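Local coordinates for protein ORF99 (Acidianus Filamentous Virus 1, PDB 3DF6) that is of unknown function but is a thermo- and acid-stable viral protein that may act as an anti-CRISPR, at residues L33-L36 with E37-L41. The protein carries 2 engineered substitutions. Numbering follows the deposited sequence. Where two conformers were deposited one is given.
Sequences LDEL and EFEEL
Glu37 reaches back across the first turn of helix 35-42 and, in the conformer described here, one of two modelled, takes the backbone N-H of Asp34 on its carboxylate, Asp34 N to Glu37 OE1 being 3.1 Å. The amide comes to the anti side of OE1, 28° out of the carboxylate plane. With CG placed beside its own backbone N (chi1 -49°) and an extended chain beyond, Glu37 runs back toward the start of the helix and lies against the CB of Asp34. In return, Asp34 occupies the N-cap and its OD1 receives a weak bond from Leu36 N at 3.5 Å, which completes a capping box, though the Glu37 half may not always be made. Together the two acidic side chains engage main-chain N-H groups at the helix start, where the helix dipole would be expected to favour their negative charge. Backbone bonds then close the first turns, beginning with Phe38 N to Asp34 O at 2.9 Å.

On another side of the helix Glu35 and Glu39 stand one turn apart, their carboxylate planes turned 74° to each other. Glu35 OE2 and Glu39 OE2 are only 2.8 Å apart, close enough to suggest a shared proton or a local imprecision of the model. Leu33 runs along the buried side of the first turn, its CD2 beside the backbone of Phe38: Leu33 CD2 lies near the plane of the Phe38 ring, at the edge, 4.3 Å from Phe38 CD1, and meets Leu41 CD2 at 4.1 Å. These three side chains are buried. The box thus marks the turn from strand 25-34 into helix 35-42, with Phe38 stacking on Tyr85 of strand 84-96 while Leu41 touches both Ile90 of that strand and Val14 of helix 3-18.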
loop_
_atom_site.group_PDB
_atom_site.type_symbol
_atom_site.label_atom_id
_atom_site.label_comp_id
_atom_site.label_asym_id
_atom_site.label_seq_id
_atom_site.Cartn_x
_atom_site.Cartn_y
_atom_site.Cartn_z
ATOM N N LEU C 33 13.502 10.557 0.811
ATOM C CA LEU C 33 13.126 11.243 -0.409
ATOM C C LEU C 33 13.764 12.614 -0.531
ATOM O O LEU C 33 13.762 13.390 0.431
ATOM C CB LEU C 33 11.614 11.461 -0.455
ATOM C CG LEU C 33 10.690 10.347 -0.963
ATOM C CD1 LEU C 33 10.809 9.089 -0.106
ATOM C CD2 LEU C 33 9.262 10.862 -0.967
ATOM N N ASP C 34 14.269 12.890 -1.739
ATOM C CA ASP C 34 14.649 14.235 -2.176
ATOM C C ASP C 34 13.401 15.145 -2.129
ATOM O O ASP C 34 12.277 14.658 -2.243
ATOM C CB ASP C 34 15.189 14.110 -3.611
ATOM C CG ASP C 34 15.507 15.439 -4.269
ATOM O OD1 ASP C 34 15.514 16.502 -3.606
ATOM O OD2 ASP C 34 15.778 15.414 -5.487
ATOM N N GLU C 35 13.600 16.451 -1.957
ATOM C CA GLU C 35 12.482 17.390 -1.923
ATOM C C GLU C 35 11.574 17.249 -3.141
ATOM O O GLU C 35 10.349 17.270 -3.010
ATOM C CB GLU C 35 12.970 18.839 -1.832
ATOM C CG GLU C 35 11.817 19.838 -1.608
ATOM C CD GLU C 35 12.286 21.262 -1.518
ATOM O OE1 GLU C 35 13.505 21.504 -1.596
ATOM O OE2 GLU C 35 11.431 22.158 -1.394
ATOM N N LEU C 36 12.188 17.115 -4.321
ATOM C CA LEU C 36 11.450 16.918 -5.574
ATOM C C LEU C 36 10.553 15.698 -5.535
ATOM O O LEU C 36 9.416 15.756 -6.012
ATOM C CB LEU C 36 12.399 16.817 -6.777
ATOM C CG LEU C 36 13.094 18.128 -7.131
ATOM C CD1 LEU C 36 14.320 17.884 -8.021
ATOM C CD2 LEU C 36 12.129 19.134 -7.769
ATOM N N GLU C 37 11.076 14.599 -4.987
ATOM C CA GLU C 37 10.285 13.387 -4.845
ATOM C C GLU C 37 9.139 13.610 -3.839
ATOM O O GLU C 37 7.987 13.210 -4.108
ATOM C CB GLU C 37 11.172 12.177 -4.467
ATOM C CG GLU C 37 12.460 12.012 -5.372
ATOM C CD GLU C 37 13.306 10.794 -4.973
ATOM O OE1 GLU C 37 13.620 10.637 -3.759
ATOM O OE2 GLU C 37 13.665 9.984 -5.881
ATOM N N PHE C 38 9.449 14.236 -2.702
ATOM C CA PHE C 38 8.449 14.512 -1.662
ATOM C C PHE C 38 7.297 15.377 -2.191
ATOM O O PHE C 38 6.134 15.099 -1.916
ATOM C CB PHE C 38 9.121 15.127 -0.426
ATOM C CG PHE C 38 8.229 15.197 0.803
ATOM C CD1 PHE C 38 7.974 14.069 1.561
ATOM C CD2 PHE C 38 7.703 16.415 1.223
ATOM C CE1 PHE C 38 7.153 14.128 2.698
ATOM C CE2 PHE C 38 6.888 16.497 2.369
ATOM C CZ PHE C 38 6.610 15.329 3.102
ATOM N N GLU C 39 7.636 16.400 -2.966
ATOM C CA GLU C 39 6.666 17.290 -3.603
ATOM C C GLU C 39 5.798 16.589 -4.644
ATOM O O GLU C 39 4.575 16.809 -4.730
ATOM C CB GLU C 39 7.396 18.512 -4.189
ATOM C CG GLU C 39 7.835 19.445 -3.088
ATOM C CD GLU C 39 8.667 20.609 -3.561
ATOM O OE1 GLU C 39 8.978 20.694 -4.775
ATOM O OE2 GLU C 39 9.010 21.446 -2.690
ATOM N N GLU C 40 6.438 15.730 -5.412
ATOM C CA GLU C 40 5.762 14.857 -6.351
ATOM C C GLU C 40 4.776 13.921 -5.645
ATOM O O GLU C 40 3.680 13.697 -6.147
ATOM C CB GLU C 40 6.807 14.066 -7.149
ATOM C CG GLU C 40 6.266 13.270 -8.303
ATOM C CD GLU C 40 5.536 14.100 -9.342
ATOM O OE1 GLU C 40 5.950 15.259 -9.607
ATOM O OE2 GLU C 40 4.550 13.565 -9.908
ATOM N N LEU C 41 5.169 13.399 -4.482
ATOM C CA LEU C 41 4.341 12.492 -3.679
ATOM C C LEU C 41 3.003 13.124 -3.250
ATOM O O LEU C 41 1.940 12.501 -3.350
ATOM C CB LEU C 41 5.111 12.061 -2.422
ATOM C CG LEU C 41 4.472 11.033 -1.464
ATOM C CD1 LEU C 41 4.390 9.657 -2.127
ATOM C CD2 LEU C 41 5.258 10.937 -0.158
#